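Local coordinates for protein subtilase cytotoxin, subunit B (Escherichia coli, PDB 3DWQ) that forms the pentameric receptor-binding part of an AB5 toxin, binding glycans that end in N-glycolylneuraminic acid and probably delivering the protease subunit to cells, at residues C[10-15]-C[73-78]; C[77-82]-C[112-117]. One frame throughout, in Å; residues are numbered along the deposited sequence.

How the contacts relate
Contact 1 (10-15 with 73-78) and contact 2 (77-82 with 112-117) both build on strand 73-79, share Y77 and Y78, and have centres about 11 Å apart. The first pairs this strand with segment 10-15, whose M10, F11 and S12 hold the N-glycolylneuraminic acid; the second ties the strand's far end to the loop that follows strand 96-102. They also touch directly: M10 CE lies 3.5 Å from D113 OD1, and R75 NH1 forms a weak hydrogen bond with P112 O. Both meet the sugar, contact 1 through M10, F11, S12 and Y78, contact 2 through Y78 and, more loosely, K115, whose CG is 3.8 Å from O4 of the sugar.

Contact 1. Residues C[10-15]-C[73-78]; sequences MFSGVV and PVRIYY. With NGC (N-glycolyl-alpha-neuraminic acid), chain G.
S12 OG is held by two partners, the sugar carboxylate and R75: it donates to carboxylate oxygen O1A of the N-glycolylneuraminic acid at 2.6 Å and accepts from R75 NE at 2.7 Å, with a weaker bond from R75 NH2. The arginine leaves the strand with CG anti to the backbone N (chi1 -179°) and then bends at chi3 (-77°), which turns the guanidinium toward the serine; the hydroxyl lies 17° out of its plane. M10 SD sits over one face of the same guanidinium, 3.6 Å from R75 NE, and also makes an oblique Met-aromatic contact with the Y77 ring.

The backbones supply the frame. F11 and I76 form an antiparallel hydrogen-bonded pair, with both bonds in the respective carbonyl planes. V14 and V74 form a second hydrogen-bonded pair, with both donors tilted from the carbonyl planes, but G13 and V14 both face V74, a G1 beta bulge where G13 takes a positive phi and the chain turns a corner. On the face bearing F11, V14 and I76, V14 CB packs on I76 CD1 at 3.7 Å.

The sugar lies along the edge of segment 10-15. S12 N reaches its other carboxylate oxygen, O1B, at 3.0 Å, while N5 donates weakly to M10 O. The F11 ring turns one face to C9, whose nearest ring atom is CZ at 3.5 Å. F11 CD2 meets Y78 CE2 obliquely, and Y78 OH bonds to O11 at 2.8 Å, with either oxygen a possible donor. Q36 also bonds the sugar.

O11 is the hydroxyl that N-glycolylneuraminic acid has and N-acetylneuraminic acid lacks, so the bond between Y78 OH and O11 is consistent with selectivity for the glycolyl form, while R75 would probably polarise S12 OG toward the carboxylate.

Contact 2. Residues C[77-82]-C[112-117]; sequences YYEPGV and PDRKKN. With NGC (N-glycolyl-alpha-neuraminic acid), chain G.
Y77 OH donates to P112 O at 2.5 Å, the shortest of the three hydrogen bonds joining 77-82 to 112-117. It lies in the plane of the P112 carbonyl, with a C=O...donor angle of 145°, and the oxygen in turn meets the tyrosine ring at its edge. The second hydrogen bond runs from R114 NE to Y78 O at 2.9 Å. Its donor stands above the carbonyl plane, 50° out of it, so the bond does not follow a lone pair.

One salt bridge adds charge pairing: R114 NH2 approaches E79 OE2 at 3.0 Å, at the edge of the guanidinium. The hydrogen bond within it is weak and bent, and the carboxylate and guanidinium planes are 55° apart. R114 reaches Y78 O and E79 with its chain extended from CG to NE. E79 is not held by R114 alone, since OE1 takes a hydrogen bond from W53 and OE2 a salt bridge from R7.

Apolar contact comes from R114 CB and the proline ring. R114 CB abuts the edge of the Y77 ring, 3.5 Å from CD1, and P112 CG lies 4.2 Å from Y77 CE1.

The contact fastens the loop after strand 96-102 alongside the end of strand 73-79. V98 of strand 96-102 packs against Y77, E79 and R114, while H20 of a neighbouring subunit meets the Y77 ring and packs on P112, placing Y77 and P112 at an interface with that subunit of the pentamer.

Contact 1. Residues C[10-15]-C[73-78]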
loop_
_atom_site.group_PDB
_atom_site.type_symbol
_atom_site.label_atom_id
_atom_site.label_comp_id
_atom_site.label_asym_id
_atom_site.label_seq_id
_atom_site.Cartn_x
_atom_site.Cartn_y
_atom_site.Cartn_z
ATOM N N MET C 10 20.930 -16.345 -10.097
ATOM C CA MET C 10 20.771 -15.487 -8.929
ATOM C C MET C 10 22.040 -14.711 -8.590
ATOM O O MET C 10 23.149 -15.179 -8.834
ATOM C CB MET C 10 20.304 -16.299 -7.718
ATOM C CG MET C 10 21.291 -17.354 -7.254
ATOM S SD MET C 10 20.674 -18.310 -5.873
ATOM C CE MET C 10 22.158 -19.179 -5.377
ATOM N N PHE C 11 21.850 -13.512 -8.049
ATOM C CA PHE C 11 22.931 -12.704 -7.504
ATOM C C PHE C 11 22.592 -12.475 -6.034
ATOM O O PHE C 11 21.541 -11.911 -5.716
ATOM C CB PHE C 11 23.025 -11.362 -8.238
ATOM C CG PHE C 11 23.918 -11.373 -9.458
ATOM C CD1 PHE C 11 24.815 -10.332 -9.675
ATOM C CD2 PHE C 11 23.854 -12.402 -10.397
ATOM C CE1 PHE C 11 25.636 -10.315 -10.802
ATOM C CE2 PHE C 11 24.675 -12.400 -11.525
ATOM C CZ PHE C 11 25.566 -11.352 -11.730
ATOM N N SER C 12 23.475 -12.931 -5.150
ATOM C CA SER C 12 23.283 -12.788 -3.707
ATOM C C SER C 12 24.029 -11.580 -3.151
ATOM O O SER C 12 25.054 -11.169 -3.703
ATOM C CB SER C 12 23.742 -14.058 -2.985
ATOM O OG SER C 12 22.977 -15.181 -3.391
ATOM N N GLY C 13 23.510 -11.023 -2.056
ATOM C CA GLY C 13 24.135 -9.892 -1.367
ATOM C C GLY C 13 24.129 -8.612 -2.182
ATOM O O GLY C 13 25.073 -7.819 -2.122
ATOM N N VAL C 14 23.059 -8.417 -2.944
ATOM C CA VAL C 14 22.916 -7.256 -3.813
ATOM C C VAL C 14 22.201 -6.114 -3.085
ATOM O O VAL C 14 21.179 -6.329 -2.436
ATOM C CB VAL C 14 22.126 -7.624 -5.095
ATOM C CG1 VAL C 14 21.947 -6.418 -5.994
ATOM C CG2 VAL C 14 22.819 -8.750 -5.852
ATOM N N VAL C 15 22.753 -4.908 -3.187
ATOM C CA VAL C 15 22.062 -3.706 -2.728
ATOM C C VAL C 15 21.420 -3.038 -3.936
ATOM O O VAL C 15 22.112 -2.690 -4.895
ATOM C CB VAL C 15 23.013 -2.713 -2.007
ATOM C CG1 VAL C 15 22.277 -1.416 -1.653
ATOM C CG2 VAL C 15 23.597 -3.345 -0.755
ATOM N N PRO C 73 21.242 -5.833 1.867
ATOM C CA PRO C 73 21.788 -6.726 0.846
ATOM C C PRO C 73 20.829 -7.894 0.649
ATOM O O PRO C 73 20.486 -8.593 1.607
ATOM C CB PRO C 73 23.115 -7.192 1.449
ATOM C CG PRO C 73 22.934 -7.067 2.919
ATOM C CD PRO C 73 21.928 -5.981 3.165
ATOM N N VAL C 74 20.380 -8.076 -0.586
ATOM C CA VAL C 74 19.314 -9.023 -0.890
ATOM C C VAL C 74 19.686 -9.930 -2.062
ATOM O O VAL C 74 20.644 -9.659 -2.792
ATOM C CB VAL C 74 17.957 -8.299 -1.155
ATOM C CG1 VAL C 74 17.455 -7.613 0.117
ATOM C CG2 VAL C 74 18.067 -7.297 -2.312
ATOM N N ARG C 75 18.937 -11.017 -2.227
ATOM C CA ARG C 75 19.140 -11.904 -3.363
ATOM C C ARG C 75 18.189 -11.525 -4.486
ATOM O O ARG C 75 16.969 -11.462 -4.285
ATOM C CB ARG C 75 18.934 -13.366 -2.961
ATOM C CG ARG C 75 19.151 -14.358 -4.103
ATOM C CD ARG C 75 19.180 -15.779 -3.597
ATOM N NE ARG C 75 20.450 -16.123 -2.965
ATOM C CZ ARG C 75 20.691 -17.277 -2.345
ATOM N NH1 ARG C 75 19.744 -18.207 -2.264
ATOM N NH2 ARG C 75 21.879 -17.501 -1.801
ATOM N N ILE C 76 18.755 -11.259 -5.660
ATOM C CA ILE C 76 17.964 -11.045 -6.859
ATOM C C ILE C 76 17.925 -12.336 -7.680
ATOM O O ILE C 76 18.959 -12.833 -8.134
ATOM C CB ILE C 76 18.468 -9.827 -7.696
ATOM C CG1 ILE C 76 17.860 -8.521 -7.176
ATOM C CG2 ILE C 76 18.060 -9.951 -9.160
ATOM C CD1 ILE C 76 18.514 -7.937 -5.945
ATOM N N TYR C 77 16.724 -12.888 -7.828
ATOM C CA TYR C 77 16.494 -14.019 -8.715
ATOM C C TYR C 77 16.039 -13.450 -10.047
ATOM O O TYR C 77 15.188 -12.556 -10.087
ATOM C CB TYR C 77 15.396 -14.930 -8.177
ATOM C CG TYR C 77 15.645 -15.602 -6.844
ATOM C CD1 TYR C 77 16.028 -16.942 -6.784
ATOM C CD2 TYR C 77 15.442 -14.920 -5.643
ATOM C CE1 TYR C 77 16.222 -17.580 -5.563
ATOM C CE2 TYR C 77 15.638 -15.544 -4.421
ATOM C CZ TYR C 77 16.025 -16.875 -4.385
ATOM O OH TYR C 77 16.218 -17.493 -3.173
ATOM N N TYR C 78 16.604 -13.971 -11.135
ATOM C CA TYR C 78 16.324 -13.457 -12.472
ATOM C C TYR C 78 16.303 -14.563 -13.531
ATOM O O TYR C 78 16.877 -15.636 -13.336
ATOM C CB TYR C 78 17.327 -12.344 -12.851
ATOM C CG TYR C 78 18.735 -12.836 -13.121
ATOM C CD1 TYR C 78 19.173 -13.077 -14.425
ATOM C CD2 TYR C 78 19.630 -13.069 -12.073
ATOM C CE1 TYR C 78 20.461 -13.538 -14.678
ATOM C CE2 TYR C 78 20.919 -13.530 -12.317
ATOM C CZ TYR C 78 21.327 -13.762 -13.621
ATOM O OH TYR C 78 22.602 -14.218 -13.868
HETATM O O9 NGC G . 28.937 -12.264 -8.703
HETATM C C9 NGC G . 28.085 -12.747 -9.749
HETATM C C8 NGC G . 27.177 -13.870 -9.244
HETATM O O8 NGC G . 26.924 -13.677 -7.845
HETATM C C7 NGC G . 27.828 -15.233 -9.513
HETATM O O7 NGC G . 27.881 -15.503 -10.918
HETATM C C6 NGC G . 27.240 -16.450 -8.778
HETATM O O6 NGC G . 27.484 -16.288 -7.364
HETATM C C2 NGC G . 26.376 -16.764 -6.614
HETATM C C1 NGC G . 25.608 -15.823 -5.741
HETATM O O1B NGC G . 25.889 -14.607 -5.751
HETATM O O1A NGC G . 24.685 -16.302 -5.044
HETATM C C3 NGC G . 25.893 -18.192 -6.841
HETATM C C4 NGC G . 25.512 -18.242 -8.324
HETATM O O4 NGC G . 24.160 -18.678 -8.480
HETATM C C5 NGC G . 25.752 -16.846 -8.951
HETATM N N5 NGC G . 25.236 -16.788 -10.327
HETATM C C10 NGC G . 25.574 -17.474 -11.423
HETATM O O10 NGC G . 26.452 -18.322 -11.472
HETATM C C11 NGC G . 24.772 -17.098 -12.637
HETATM O O11 NGC G . 23.616 -16.320 -12.300
#

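Contact 2. Residues C[77-82]-C[112-117]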
loop_
_atom_site.group_PDB
_atom_site.type_symbol
_atom_site.label_atom_id
_atom_site.label_comp_id
_atom_site.label_asym_id
_atom_site.label_seq_id
_atom_site.Cartn_x
_atom_site.Cartn_y
_atom_site.Cartn_z
ATOM N N TYR C 77 16.724 -12.888 -7.828
ATOM C CA TYR C 77 16.494 -14.019 -8.715
ATOM C C TYR C 77 16.039 -13.450 -10.047
ATOM O O TYR C 77 15.188 -12.556 -10.087
ATOM C CB TYR C 77 15.396 -14.930 -8.177
ATOM C CG TYR C 77 15.645 -15.602 -6.844
ATOM C CD1 TYR C 77 16.028 -16.942 -6.784
ATOM C CD2 TYR C 77 15.442 -14.920 -5.643
ATOM C CE1 TYR C 77 16.222 -17.580 -5.563
ATOM C CE2 TYR C 77 15.638 -15.544 -4.421
ATOM C CZ TYR C 77 16.025 -16.875 -4.385
ATOM O OH TYR C 77 16.218 -17.493 -3.173
ATOM N N TYR C 78 16.604 -13.971 -11.135
ATOM C CA TYR C 78 16.324 -13.457 -12.472
ATOM C C TYR C 78 16.303 -14.563 -13.531
ATOM O O TYR C 78 16.877 -15.636 -13.336
ATOM C CB TYR C 78 17.327 -12.344 -12.851
ATOM C CG TYR C 78 18.735 -12.836 -13.121
ATOM C CD1 TYR C 78 19.173 -13.077 -14.425
ATOM C CD2 TYR C 78 19.630 -13.069 -12.073
ATOM C CE1 TYR C 78 20.461 -13.538 -14.678
ATOM C CE2 TYR C 78 20.919 -13.530 -12.317
ATOM C CZ TYR C 78 21.327 -13.762 -13.621
ATOM O OH TYR C 78 22.602 -14.218 -13.868
ATOM N N GLU C 79 15.623 -14.291 -14.642
ATOM C CA GLU C 79 15.642 -15.169 -15.808
ATOM C C GLU C 79 16.050 -14.357 -17.035
ATOM O O GLU C 79 15.322 -13.451 -17.445
ATOM C CB GLU C 79 14.275 -15.824 -16.025
ATOM C CG GLU C 79 14.287 -16.961 -17.041
ATOM C CD GLU C 79 12.980 -17.731 -17.090
ATOM O OE1 GLU C 79 11.980 -17.192 -17.600
ATOM O OE2 GLU C 79 12.955 -18.887 -16.625
ATOM N N PRO C 80 17.235 -14.657 -17.608
ATOM C CA PRO C 80 17.686 -13.945 -18.807
ATOM C C PRO C 80 16.885 -14.306 -20.059
ATOM O O PRO C 80 16.270 -15.372 -20.116
ATOM C CB PRO C 80 19.142 -14.395 -18.960
ATOM C CG PRO C 80 19.210 -15.710 -18.275
ATOM C CD PRO C 80 18.221 -15.653 -17.149
ATOM N N GLY C 81 16.895 -13.404 -21.039
ATOM C CA GLY C 81 16.289 -13.650 -22.346
ATOM C C GLY C 81 14.776 -13.558 -22.404
ATOM O O GLY C 81 14.167 -13.995 -23.382
ATOM N N VAL C 82 14.164 -12.985 -21.369
ATOM C CA VAL C 82 12.701 -12.887 -21.300
ATOM C C VAL C 82 12.177 -11.709 -22.139
ATOM O O VAL C 82 11.273 -11.882 -22.961
ATOM C CB VAL C 82 12.191 -12.842 -19.831
ATOM C CG1 VAL C 82 10.684 -12.612 -19.773
ATOM C CG2 VAL C 82 12.540 -14.139 -19.116
ATOM N N PRO C 112 15.318 -20.650 -1.770
ATOM C CA PRO C 112 15.942 -21.583 -2.704
ATOM C C PRO C 112 17.128 -20.993 -3.468
ATOM O O PRO C 112 17.292 -19.770 -3.546
ATOM C CB PRO C 112 14.804 -21.899 -3.682
ATOM C CG PRO C 112 13.997 -20.650 -3.712
ATOM C CD PRO C 112 14.055 -20.104 -2.305
ATOM N N ASP C 113 17.954 -21.878 -4.014
ATOM C CA ASP C 113 18.955 -21.480 -4.981
ATOM C C ASP C 113 18.279 -21.437 -6.342
ATOM O O ASP C 113 17.404 -22.256 -6.628
ATOM C CB ASP C 113 20.114 -22.479 -5.001
ATOM C CG ASP C 113 20.949 -22.449 -3.726
ATOM O OD1 ASP C 113 20.916 -21.447 -2.981
ATOM O OD2 ASP C 113 21.654 -23.443 -3.471
ATOM N N ARG C 114 18.643 -20.459 -7.163
ATOM C CA ARG C 114 18.300 -20.493 -8.581
ATOM C C ARG C 114 19.617 -20.623 -9.330
ATOM O O ARG C 114 20.299 -19.634 -9.601
ATOM C CB ARG C 114 17.514 -19.254 -9.017
ATOM C CG ARG C 114 17.047 -19.314 -10.466
ATOM C CD ARG C 114 16.258 -18.078 -10.857
ATOM N NE ARG C 114 15.876 -18.092 -12.268
ATOM C CZ ARG C 114 14.830 -18.749 -12.763
ATOM N NH1 ARG C 114 14.040 -19.461 -11.968
ATOM N NH2 ARG C 114 14.572 -18.693 -14.063
ATOM N N LYS C 115 19.961 -21.866 -9.651
ATOM C CA LYS C 115 21.317 -22.223 -10.017
ATOM C C LYS C 115 21.314 -23.379 -11.004
ATOM O O LYS C 115 20.620 -24.371 -10.793
ATOM C CB LYS C 115 22.056 -22.655 -8.748
ATOM C CG LYS C 115 23.550 -22.454 -8.755
ATOM C CD LYS C 115 24.131 -22.886 -7.418
ATOM C CE LYS C 115 25.569 -22.430 -7.269
ATOM N NZ LYS C 115 26.153 -22.880 -5.976
ATOM N N LYS C 116 22.089 -23.252 -12.078
ATOM C CA LYS C 116 22.383 -24.401 -12.927
ATOM C C LYS C 116 23.227 -25.376 -12.118
ATOM O O LYS C 116 24.124 -24.959 -11.380
ATOM C CB LYS C 116 23.153 -23.988 -14.182
ATOM C CG LYS C 116 22.316 -23.309 -15.250
ATOM C CD LYS C 116 23.025 -23.307 -16.601
ATOM C CE LYS C 116 24.164 -22.303 -16.652
ATOM N NZ LYS C 116 24.727 -22.189 -18.028
ATOM N N ASN C 117 22.928 -26.666 -12.240
ATOM C CA ASN C 117 23.764 -27.698 -11.636
ATOM C C ASN C 117 25.131 -27.717 -12.313
ATOM O O ASN C 117 25.289 -27.182 -13.410
ATOM C CB ASN C 117 23.090 -29.072 -11.729
ATOM C CG ASN C 117 21.933 -29.228 -10.754
ATOM O OD1 ASN C 117 20.845 -29.670 -11.126
ATOM N ND2 ASN C 117 22.164 -28.869 -9.498
HETATM O O9 NGC G . 28.937 -12.264 -8.703
HETATM C C9 NGC G . 28.085 -12.747 -9.749
HETATM C C8 NGC G . 27.177 -13.870 -9.244
HETATM O O8 NGC G . 26.924 -13.677 -7.845
HETATM C C7 NGC G . 27.828 -15.233 -9.513
HETATM O O7 NGC G . 27.881 -15.503 -10.918
HETATM C C6 NGC G . 27.240 -16.450 -8.778
HETATM O O6 NGC G . 27.484 -16.288 -7.364
HETATM C C2 NGC G . 26.376 -16.764 -6.614
HETATM C C1 NGC G . 25.608 -15.823 -5.741
HETATM O O1B NGC G . 25.889 -14.607 -5.751
HETATM O O1A NGC G . 24.685 -16.302 -5.044
HETATM C C3 NGC G . 25.893 -18.192 -6.841
HETATM C C4 NGC G . 25.512 -18.242 -8.324
HETATM O O4 NGC G . 24.160 -18.678 -8.480
HETATM C C5 NGC G . 25.752 -16.846 -8.951
HETATM N N5 NGC G . 25.236 -16.788 -10.327
HETATM C C10 NGC G . 25.574 -17.474 -11.423
HETATM O O10 NGC G . 26.452 -18.322 -11.472
HETATM C C11 NGC G . 24.772 -17.098 -12.637
HETATM O O11 NGC G . 23.616 -16.320 -12.300
#